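Local coordinates for protein prolyl-4 hydroxylase (Chlamydomonas reinhardtii, PDB 2V4A) that probably hydroxylates peptidyl proline at the 4-position, as a member of the 2-oxoglutarate- and iron(II)-dependent oxygenase superfamily with a double-stranded beta-helix core, at residues A[35-40]-A[145-150]; A[78-83]-A[109-114]; A[139-144]-A[221-226]. All blocks are in the same frame, centred on the assembly; numbering follows the deposited sequence.

Overall arrangement
These contacts illustrate how one antiparallel sheet is bonded along its strands and packed across its face. Contact 1 is buried and purely apolar: the loop 35-40 rests on strand 141-148 with no hydrogen bond between them. Contact 2 joins strand 76-80, at one margin of the sheet, to strand 106-113 by a regular ladder, buried on the helix side and more open on the other. Contact 3, partly buried, pairs strands 141-148 and 218-225 by a ladder broken by a bulge, with an Arg141-Trp223 stack on its more open face. Contacts 1 and 3 share strand 141-148, where Met145 O lies 2.9 Å from Lys222 N; Gln110 O, 2.8 Å from Thr221 N, ties contact 2 to contact 3.

Contact 1: residues A[35-40]-A[145-150]; sequences KNFLSD and MLMYLT
Phe37 reaches from the loop 35-40 to the face of strand 141-148 that carries Met145 and Met147, two selenomethionines that receive its ring. With CG anti to the backbone N (chi1 -177°), the ring extends toward the strand. The selenium of Met145 stands above one ring face at some distance, 4.7 Å from the centroid of Phe37 and 20° off the ring normal, while the selenium of Met147 lies at the ring edge, 5.5 Å from the same centroid. Both are Met-aromatic contacts, and the CG of Met147 adds an apolar touch on Phe37 CD2 at 4.2 Å. Trp18 meets the same phenylalanine edge-to-face.

The loop runs from strand 30-34 into helix 40-50, beside the main sheet of the double-stranded beta-helix (cupin) fold. Met145 and Met147, two residues apart on one strand, present their side chains on the same face, so Phe37 meets both.

Leu38 follows, crossing the side chain of Met147 at about a right angle. Its CD1 branch lies 4.1 Å from Met147 CB and 3.8 Å from Leu149 CD2, so one methyl touches both Met147 near the strand end and Leu149 just beyond it, whereas CD2 approaches the selenium of Met147 at 4.2 Å. Leu38 also touches Cys43 and Ile46 of helix 40-50, and so lies between helix and sheet; Ile91 of helix 86-99 packs on it too. Ser39 then takes the N-cap position of helix 40-50.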
loop_
_atom_site.group_PDB
_atom_site.type_symbol
_atom_site.label_atom_id
_atom_site.label_comp_id
_atom_site.label_asym_id
_atom_site.label_seq_id
_atom_site.Cartn_x
_atom_site.Cartn_y
_atom_site.Cartn_z
ATOM N N LYS A 35 -2.376 11.258 -0.907
ATOM C CA LYS A 35 -2.112 11.728 -2.277
ATOM C C LYS A 35 -0.676 12.172 -2.414
ATOM O O LYS A 35 -0.193 12.946 -1.587
ATOM C CB LYS A 35 -3.045 12.868 -2.675
ATOM C CG LYS A 35 -4.514 12.557 -2.459
ATOM C CD LYS A 35 -5.045 11.647 -3.542
ATOM C CE LYS A 35 -4.746 12.190 -4.927
ATOM N NZ LYS A 35 -5.121 11.263 -6.057
ATOM N N ASN A 36 0.005 11.670 -3.442
ATOM C CA ASN A 36 1.415 12.029 -3.692
ATOM C C ASN A 36 2.301 11.754 -2.486
ATOM O O ASN A 36 3.134 12.589 -2.061
ATOM C CB ASN A 36 1.525 13.467 -4.145
ATOM C CG ASN A 36 0.794 13.692 -5.431
ATOM O OD1 ASN A 36 1.237 13.210 -6.488
ATOM N ND2 ASN A 36 -0.353 14.368 -5.366
ATOM N N PHE A 37 2.114 10.569 -1.950
ATOM C CA PHE A 37 2.887 10.109 -0.783
ATOM C C PHE A 37 4.336 9.873 -1.221
ATOM O O PHE A 37 5.268 10.143 -0.433
ATOM C CB PHE A 37 2.247 8.828 -0.196
ATOM C CG PHE A 37 2.950 8.309 1.070
ATOM C CD1 PHE A 37 2.911 9.029 2.261
ATOM C CD2 PHE A 37 3.701 7.124 1.026
ATOM C CE1 PHE A 37 3.576 8.538 3.446
ATOM C CE2 PHE A 37 4.372 6.638 2.161
ATOM C CZ PHE A 37 4.314 7.334 3.374
ATOM N N LEU A 38 4.503 9.312 -2.440
ATOM C CA LEU A 38 5.822 9.119 -3.128
ATOM C C LEU A 38 5.925 10.117 -4.241
ATOM O O LEU A 38 4.917 10.444 -4.880
ATOM C CB LEU A 38 5.986 7.685 -3.725
ATOM C CG LEU A 38 5.788 6.497 -2.790
ATOM C CD1 LEU A 38 6.362 5.198 -3.394
ATOM C CD2 LEU A 38 6.459 6.778 -1.479
ATOM N N SER A 39 7.132 10.653 -4.459
ATOM C CA SER A 39 7.381 11.459 -5.631
ATOM C C SER A 39 7.427 10.536 -6.870
ATOM O O SER A 39 7.617 9.307 -6.752
ATOM C CB SER A 39 8.695 12.229 -5.484
ATOM O OG SER A 39 9.763 11.306 -5.515
ATOM N N ASP A 40 7.219 11.122 -8.054
ATOM C CA ASP A 40 7.383 10.370 -9.320
ATOM C C ASP A 40 8.789 9.751 -9.419
ATOM O O ASP A 40 8.957 8.609 -9.889
ATOM C CB ASP A 40 7.088 11.266 -10.549
ATOM C CG ASP A 40 5.585 11.500 -10.768
ATOM O OD1 ASP A 40 4.763 11.166 -9.901
ATOM O OD2 ASP A 40 5.215 12.045 -11.836
HETATM N N MSE A 145 0.128 -0.556 4.148
HETATM C CA MSE A 145 0.340 0.599 3.279
HETATM C C MSE A 145 0.610 0.089 1.898
HETATM O O MSE A 145 1.585 -0.641 1.681
HETATM C CB MSE A 145 1.549 1.400 3.750
HETATM C CG MSE A 145 1.857 2.652 2.915
HETATM SE SE MSE A 145 0.908 4.231 3.373
HETATM C CE MSE A 145 1.273 4.402 5.283
ATOM N N LEU A 146 -0.200 0.508 0.937
ATOM C CA LEU A 146 -0.042 0.027 -0.417
ATOM C C LEU A 146 0.266 1.253 -1.282
ATOM O O LEU A 146 -0.519 2.189 -1.298
ATOM C CB LEU A 146 -1.365 -0.607 -0.829
ATOM C CG LEU A 146 -1.438 -1.738 -1.806
ATOM C CD1 LEU A 146 -2.807 -2.384 -1.593
ATOM C CD2 LEU A 146 -1.309 -1.048 -3.208
HETATM N N MSE A 147 1.413 1.255 -1.963
HETATM C CA MSE A 147 1.854 2.404 -2.752
HETATM C C MSE A 147 1.796 2.083 -4.241
HETATM O O MSE A 147 2.318 1.028 -4.660
HETATM C CB MSE A 147 3.270 2.770 -2.330
HETATM C CG MSE A 147 3.380 3.388 -0.939
HETATM SE SE MSE A 147 5.096 3.076 -0.099
HETATM C CE MSE A 147 4.438 1.323 0.579
ATOM N N TYR A 148 1.155 2.958 -5.040
ATOM C CA TYR A 148 1.068 2.756 -6.478
ATOM C C TYR A 148 2.260 3.357 -7.153
ATOM O O TYR A 148 2.502 4.546 -7.026
ATOM C CB TYR A 148 -0.236 3.378 -7.029
ATOM C CG TYR A 148 -1.416 2.842 -6.265
ATOM C CD1 TYR A 148 -1.836 1.505 -6.438
ATOM C CD2 TYR A 148 -2.081 3.644 -5.329
ATOM C CE1 TYR A 148 -2.917 1.004 -5.733
ATOM C CE2 TYR A 148 -3.148 3.134 -4.583
ATOM C CZ TYR A 148 -3.545 1.819 -4.766
ATOM O OH TYR A 148 -4.606 1.298 -4.020
ATOM N N LEU A 149 3.000 2.537 -7.888
ATOM C CA LEU A 149 4.232 3.022 -8.546
ATOM C C LEU A 149 4.015 3.526 -9.975
ATOM O O LEU A 149 4.919 4.162 -10.596
ATOM C CB LEU A 149 5.296 1.930 -8.488
ATOM C CG LEU A 149 5.595 1.398 -7.075
ATOM C CD1 LEU A 149 6.603 0.261 -7.112
ATOM C CD2 LEU A 149 6.074 2.508 -6.067
ATOM N N THR A 150 2.825 3.241 -10.497
ATOM C CA THR A 150 2.437 3.617 -11.839
ATOM C C THR A 150 0.980 4.006 -11.785
ATOM O O THR A 150 0.204 3.546 -10.901
ATOM C CB THR A 150 2.617 2.425 -12.869
ATOM O OG1 THR A 150 1.801 1.301 -12.478
ATOM C CG2 THR A 150 4.070 1.973 -12.941
#

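Contact 2: residues A[78-83]-A[109-114]; sequences TWFAKG and LQVLHY
The indole of Trp79 lies against the backbone of Leu109 and Gln110, with Leu109 N 4.0 Å above the plane of one face and offset toward the rim. CE3 of Trp79, on the six-membered ring, touches Gln110 CB at 3.9 Å. CG is anti to the backbone N of Trp79 (chi1 173°), which carries the indole across the neighbouring strand. Phe80, on the other face of the sheet, uses its edge: Val111 CG2 lies in the ring plane, 3.7 Å from Phe80 CE1. Nearer the backbone, Phe80 CB and Leu109 CB are 4.4 Å apart. Ile88 of helix 86-99 packs on both Phe80 and Leu109, while Val111 reaches Ile46 and Ala50 of helix 40-50.

Backbone bonds hold these side chains in register. Thr78 and Val111 form a hydrogen-bonded pair, Thr78 N to Val111 O and Val111 N to Thr78 O both measuring 3.0 Å. Phe80 and Leu109 form another, in which Phe80 N to Leu109 O and Leu109 N to Phe80 O are both 2.8 Å. Between them, Trp79 and Gln110 make a non-hydrogen-bonded pair, where CA-H...O contacts, such as Trp79 CA to Leu109 O at 3.4 Å, replace the N-H...O bonds.

The two strand axes run antiparallel at 153°. This is a regular two-strand ladder at the margin of an antiparallel sheet: strand 76-80 forms one edge and extends the major sheet of the double-stranded beta-helix, with the face carrying Thr78, Phe80, Leu109 and Val111 packed on helices.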
loop_
_atom_site.group_PDB
_atom_site.type_symbol
_atom_site.label_atom_id
_atom_site.label_comp_id
_atom_site.label_asym_id
_atom_site.label_seq_id
_atom_site.Cartn_x
_atom_site.Cartn_y
_atom_site.Cartn_z
ATOM N N THR A 78 9.243 -9.143 -5.806
ATOM C CA THR A 78 10.484 -9.275 -5.052
ATOM C C THR A 78 10.275 -8.619 -3.677
ATOM O O THR A 78 9.213 -8.024 -3.429
ATOM C CB THR A 78 11.695 -8.658 -5.806
ATOM O OG1 THR A 78 12.907 -9.121 -5.216
ATOM C CG2 THR A 78 11.655 -7.093 -5.827
ATOM N N TRP A 79 11.257 -8.777 -2.797
ATOM C CA TRP A 79 11.174 -8.299 -1.408
ATOM C C TRP A 79 12.461 -7.556 -1.069
ATOM O O TRP A 79 13.559 -8.019 -1.439
ATOM C CB TRP A 79 11.023 -9.524 -0.486
ATOM C CG TRP A 79 11.075 -9.242 0.991
ATOM C CD1 TRP A 79 12.159 -9.387 1.843
ATOM C CD2 TRP A 79 9.985 -8.793 1.809
ATOM N NE1 TRP A 79 11.794 -9.044 3.124
ATOM C CE2 TRP A 79 10.474 -8.679 3.133
ATOM C CE3 TRP A 79 8.640 -8.481 1.551
ATOM C CZ2 TRP A 79 9.660 -8.270 4.192
ATOM C CZ3 TRP A 79 7.838 -8.046 2.612
ATOM C CH2 TRP A 79 8.344 -7.937 3.895
ATOM N N PHE A 80 12.344 -6.419 -0.387
ATOM C CA PHE A 80 13.516 -5.690 0.083
ATOM C C PHE A 80 13.440 -5.789 1.590
ATOM O O PHE A 80 12.351 -5.579 2.182
ATOM C CB PHE A 80 13.502 -4.202 -0.341
ATOM C CG PHE A 80 13.691 -3.973 -1.817
ATOM C CD1 PHE A 80 12.595 -3.899 -2.683
ATOM C CD2 PHE A 80 14.975 -3.800 -2.349
ATOM C CE1 PHE A 80 12.781 -3.646 -4.087
ATOM C CE2 PHE A 80 15.169 -3.572 -3.722
ATOM C CZ PHE A 80 14.070 -3.499 -4.593
ATOM N N ALA A 81 14.549 -6.177 2.225
ATOM C CA ALA A 81 14.591 -6.152 3.691
ATOM C C ALA A 81 14.444 -4.710 4.202
ATOM O O ALA A 81 14.905 -3.770 3.564
ATOM C CB ALA A 81 15.908 -6.836 4.247
ATOM N N LYS A 82 13.812 -4.531 5.357
ATOM C CA LYS A 82 13.734 -3.206 5.963
ATOM C C LYS A 82 15.130 -2.613 6.044
ATOM O O LYS A 82 16.044 -3.267 6.554
ATOM C CB LYS A 82 13.138 -3.304 7.371
ATOM C CG LYS A 82 12.983 -1.937 8.087
ATOM C CD LYS A 82 12.117 -2.070 9.320
ATOM C CE LYS A 82 12.751 -3.020 10.383
ATOM N NZ LYS A 82 11.788 -3.379 11.452
ATOM N N GLY A 83 15.307 -1.403 5.517
ATOM C CA GLY A 83 16.608 -0.725 5.584
ATOM C C GLY A 83 17.673 -1.176 4.590
ATOM O O GLY A 83 18.810 -0.709 4.656
ATOM N N LEU A 109 9.759 -4.415 2.336
ATOM C CA LEU A 109 8.881 -3.898 1.265
ATOM C C LEU A 109 8.730 -4.938 0.169
ATOM O O LEU A 109 9.733 -5.421 -0.341
ATOM C CB LEU A 109 9.495 -2.607 0.671
ATOM C CG LEU A 109 8.566 -1.823 -0.300
ATOM C CD1 LEU A 109 7.498 -1.075 0.470
ATOM C CD2 LEU A 109 9.332 -0.807 -1.126
ATOM N N GLN A 110 7.473 -5.260 -0.167
ATOM C CA GLN A 110 7.118 -6.183 -1.222
ATOM C C GLN A 110 6.810 -5.352 -2.473
ATOM O O GLN A 110 6.061 -4.375 -2.377
ATOM C CB GLN A 110 5.902 -6.982 -0.793
ATOM C CG GLN A 110 5.382 -7.922 -1.912
ATOM C CD GLN A 110 3.981 -8.361 -1.639
ATOM O OE1 GLN A 110 3.019 -7.636 -1.896
ATOM N NE2 GLN A 110 3.852 -9.532 -1.068
ATOM N N VAL A 111 7.436 -5.671 -3.615
ATOM C CA VAL A 111 7.123 -4.961 -4.829
ATOM C C VAL A 111 6.456 -6.005 -5.748
ATOM O O VAL A 111 7.013 -7.123 -5.910
ATOM C CB VAL A 111 8.388 -4.351 -5.550
ATOM C CG1 VAL A 111 7.971 -3.713 -6.870
ATOM C CG2 VAL A 111 9.153 -3.288 -4.702
ATOM N N LEU A 112 5.311 -5.647 -6.355
ATOM C CA LEU A 112 4.632 -6.513 -7.327
ATOM C C LEU A 112 4.447 -5.852 -8.683
ATOM O O LEU A 112 4.256 -4.635 -8.750
ATOM C CB LEU A 112 3.257 -6.963 -6.790
ATOM C CG LEU A 112 3.268 -7.901 -5.572
ATOM C CD1 LEU A 112 1.852 -8.108 -5.057
ATOM C CD2 LEU A 112 3.917 -9.250 -5.943
ATOM N N HIS A 113 4.516 -6.656 -9.766
ATOM C CA HIS A 113 4.207 -6.204 -11.118
ATOM C C HIS A 113 3.132 -7.149 -11.713
ATOM O O HIS A 113 3.398 -8.350 -11.909
ATOM C CB HIS A 113 5.488 -6.155 -12.005
ATOM C CG HIS A 113 5.244 -5.677 -13.407
ATOM N ND1 HIS A 113 6.080 -5.980 -14.466
ATOM C CD2 HIS A 113 4.249 -4.917 -13.926
ATOM C CE1 HIS A 113 5.622 -5.406 -15.564
ATOM N NE2 HIS A 113 4.502 -4.770 -15.268
ATOM N N TYR A 114 1.946 -6.625 -12.028
ATOM C CA TYR A 114 0.849 -7.461 -12.509
ATOM C C TYR A 114 0.911 -7.710 -14.013
ATOM O O TYR A 114 1.296 -6.824 -14.780
ATOM C CB TYR A 114 -0.507 -6.887 -12.068
ATOM C CG TYR A 114 -0.656 -6.891 -10.553
ATOM C CD1 TYR A 114 -0.126 -5.863 -9.767
ATOM C CD2 TYR A 114 -1.295 -7.959 -9.908
ATOM C CE1 TYR A 114 -0.239 -5.885 -8.376
ATOM C CE2 TYR A 114 -1.401 -8.001 -8.542
ATOM C CZ TYR A 114 -0.890 -6.965 -7.774
ATOM O OH TYR A 114 -1.025 -7.021 -6.417
#

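Contact 3: residues A[139-144]-A[221-226]; sequences GQRVVT and TKWIHV
Arg141 lies flat on Trp223: guanidinium and indole planes are 9° apart, and Arg141 CZ sits 3.7 Å from the centroid of the five-membered ring of Trp223, a cation-pi contact. Arg141 CG is anti to the carbonyl carbon (chi1 -76°), and the chain, extended from there to NE, carries the group over the indole; Thr221 CG2 packs on the opposite face. Nearer the backbone, Arg141 CG lies over the His225 ring, a CH-pi contact 3.9 Å from its centroid. Glu107 forms a salt bridge with Arg141 NE and is hydrogen-bonded to His225 NE2. Replacing Trp223 with an alanine would probably leave the guanidinium without its stacking surface, still held through Glu107 but freer to turn, and the water beside the indole without its N-H donor.

Among the backbone bonds, the ladder departs from regular pairing. Ile224 O accepts both Val142 N at 2.9 Å and Val143 N at 3.3 Å, the latter donor tilted 24° from the carbonyl plane. Two residues thus face one, which defines a classic beta bulge in strand 141-148 of the major sheet of this double-stranded beta-helix. Ile224 N returns a bond to Val143 O, and just beyond the strand Val226 N bonds Gln140 O.

His225 ND1 donates to Gly139 O at 2.8 Å; the oxygen lies in the imidazole plane, though the donor stands above the carbonyl plane. A water accepts from Trp223 NE1 and also hydrogen-bonds Thr144 OG1, 2.9 Å from the water oxygen.

Val142 CB meets Val226 CG1 at 3.7 Å in an apolar contact, and Thr144 CG2 touches Thr221 CG2.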
loop_
_atom_site.group_PDB
_atom_site.type_symbol
_atom_site.label_atom_id
_atom_site.label_comp_id
_atom_site.label_asym_id
_atom_site.label_seq_id
_atom_site.Cartn_x
_atom_site.Cartn_y
_atom_site.Cartn_z
ATOM N N GLY A 139 4.135 -9.779 16.511
ATOM C CA GLY A 139 2.725 -10.071 16.792
ATOM C C GLY A 139 1.865 -9.836 15.546
ATOM O O GLY A 139 2.319 -10.035 14.443
ATOM N N GLN A 140 0.628 -9.395 15.730
ATOM C CA GLN A 140 -0.313 -9.264 14.624
ATOM C C GLN A 140 0.113 -8.133 13.708
ATOM O O GLN A 140 0.651 -7.143 14.192
ATOM C CB GLN A 140 -1.714 -8.919 15.154
ATOM C CG GLN A 140 -2.506 -10.057 15.874
ATOM C CD GLN A 140 -2.833 -11.202 14.937
ATOM O OE1 GLN A 140 -3.521 -11.009 13.940
ATOM N NE2 GLN A 140 -2.330 -12.395 15.244
ATOM N N ARG A 141 -0.090 -8.299 12.395
ATOM C CA ARG A 141 -0.158 -7.142 11.468
ATOM C C ARG A 141 -1.353 -6.232 11.805
ATOM O O ARG A 141 -2.429 -6.732 12.149
ATOM C CB ARG A 141 -0.284 -7.612 10.037
ATOM C CG ARG A 141 1.010 -8.121 9.447
ATOM C CD ARG A 141 0.704 -8.833 8.132
ATOM N NE ARG A 141 1.906 -9.094 7.359
ATOM C CZ ARG A 141 1.901 -9.703 6.171
ATOM N NH1 ARG A 141 0.746 -10.117 5.642
ATOM N NH2 ARG A 141 3.049 -9.905 5.511
ATOM N N VAL A 142 -1.143 -4.909 11.761
ATOM C CA VAL A 142 -2.143 -3.939 12.191
ATOM C C VAL A 142 -2.421 -2.935 11.073
ATOM O O VAL A 142 -3.556 -2.479 10.924
ATOM C CB VAL A 142 -1.769 -3.228 13.518
ATOM C CG1 VAL A 142 -0.474 -2.478 13.414
ATOM C CG2 VAL A 142 -2.884 -2.288 14.008
ATOM N N VAL A 143 -1.411 -2.600 10.278
ATOM C CA VAL A 143 -1.644 -1.607 9.212
ATOM C C VAL A 143 -0.950 -2.074 7.957
ATOM O O VAL A 143 0.201 -2.524 8.008
ATOM C CB VAL A 143 -1.028 -0.218 9.571
ATOM C CG1 VAL A 143 -1.108 0.758 8.369
ATOM C CG2 VAL A 143 -1.741 0.389 10.788
ATOM N N THR A 144 -1.645 -1.908 6.844
ATOM C CA THR A 144 -1.120 -2.088 5.526
ATOM C C THR A 144 -1.014 -0.757 4.820
ATOM O O THR A 144 -1.943 0.046 4.846
ATOM C CB THR A 144 -2.043 -2.998 4.679
ATOM O OG1 THR A 144 -2.322 -4.198 5.401
ATOM C CG2 THR A 144 -1.372 -3.368 3.325
ATOM N N THR A 221 4.100 -2.783 -1.204
ATOM C CA THR A 221 3.270 -3.000 -0.049
ATOM C C THR A 221 4.132 -3.133 1.212
ATOM O O THR A 221 5.092 -3.865 1.195
ATOM C CB THR A 221 2.405 -4.288 -0.206
ATOM O OG1 THR A 221 1.634 -4.216 -1.420
ATOM C CG2 THR A 221 1.423 -4.386 0.990
ATOM N N LYS A 222 3.814 -2.338 2.227
ATOM C CA LYS A 222 4.433 -2.305 3.548
ATOM C C LYS A 222 3.457 -2.784 4.606
ATOM O O LYS A 222 2.397 -2.171 4.785
ATOM C CB LYS A 222 4.802 -0.851 3.888
ATOM C CG LYS A 222 5.311 -0.623 5.348
ATOM C CD LYS A 222 6.611 -1.344 5.688
ATOM C CE LYS A 222 7.759 -0.783 4.834
ATOM N NZ LYS A 222 9.049 -1.115 5.447
ATOM N N TRP A 223 3.821 -3.819 5.341
ATOM C CA TRP A 223 3.017 -4.252 6.487
ATOM C C TRP A 223 3.738 -3.889 7.787
ATOM O O TRP A 223 4.984 -3.957 7.868
ATOM C CB TRP A 223 2.809 -5.755 6.458
ATOM C CG TRP A 223 1.798 -6.163 5.465
ATOM C CD1 TRP A 223 0.460 -6.022 5.568
ATOM C CD2 TRP A 223 2.050 -6.758 4.206
ATOM N NE1 TRP A 223 -0.161 -6.530 4.461
ATOM C CE2 TRP A 223 0.797 -6.986 3.600
ATOM C CE3 TRP A 223 3.225 -7.166 3.533
ATOM C CZ2 TRP A 223 0.667 -7.586 2.348
ATOM C CZ3 TRP A 223 3.097 -7.749 2.274
ATOM C CH2 TRP A 223 1.826 -7.957 1.699
ATOM N N ILE A 224 2.939 -3.512 8.776
ATOM C CA ILE A 224 3.433 -3.008 10.045
ATOM C C ILE A 224 2.698 -3.737 11.159
ATOM O O ILE A 224 1.473 -3.942 11.058
ATOM C CB ILE A 224 3.110 -1.500 10.153
ATOM C CG1 ILE A 224 3.768 -0.737 8.995
ATOM C CG2 ILE A 224 3.516 -0.933 11.568
ATOM C CD1 ILE A 224 3.189 0.662 8.888
ATOM N N HIS A 225 3.422 -4.109 12.228
ATOM C CA HIS A 225 2.879 -4.917 13.294
ATOM C C HIS A 225 2.561 -4.126 14.554
ATOM O O HIS A 225 3.030 -3.012 14.708
ATOM C CB HIS A 225 3.883 -6.041 13.665
ATOM C CG HIS A 225 4.070 -7.050 12.573
ATOM N ND1 HIS A 225 3.632 -8.355 12.667
ATOM C CD2 HIS A 225 4.623 -6.928 11.345
ATOM C CE1 HIS A 225 3.923 -9.000 11.549
ATOM N NE2 HIS A 225 4.538 -8.161 10.736
ATOM N N VAL A 226 1.831 -4.753 15.475
ATOM C CA VAL A 226 1.452 -4.103 16.758
ATOM C C VAL A 226 2.654 -3.940 17.708
ATOM O O VAL A 226 2.643 -3.081 18.588
ATOM C CB VAL A 226 0.325 -4.880 17.492
ATOM C CG1 VAL A 226 -0.923 -4.955 16.641
ATOM C CG2 VAL A 226 0.805 -6.315 17.885
HETATM O O HOH W 1 -2.886 -6.681 3.979
#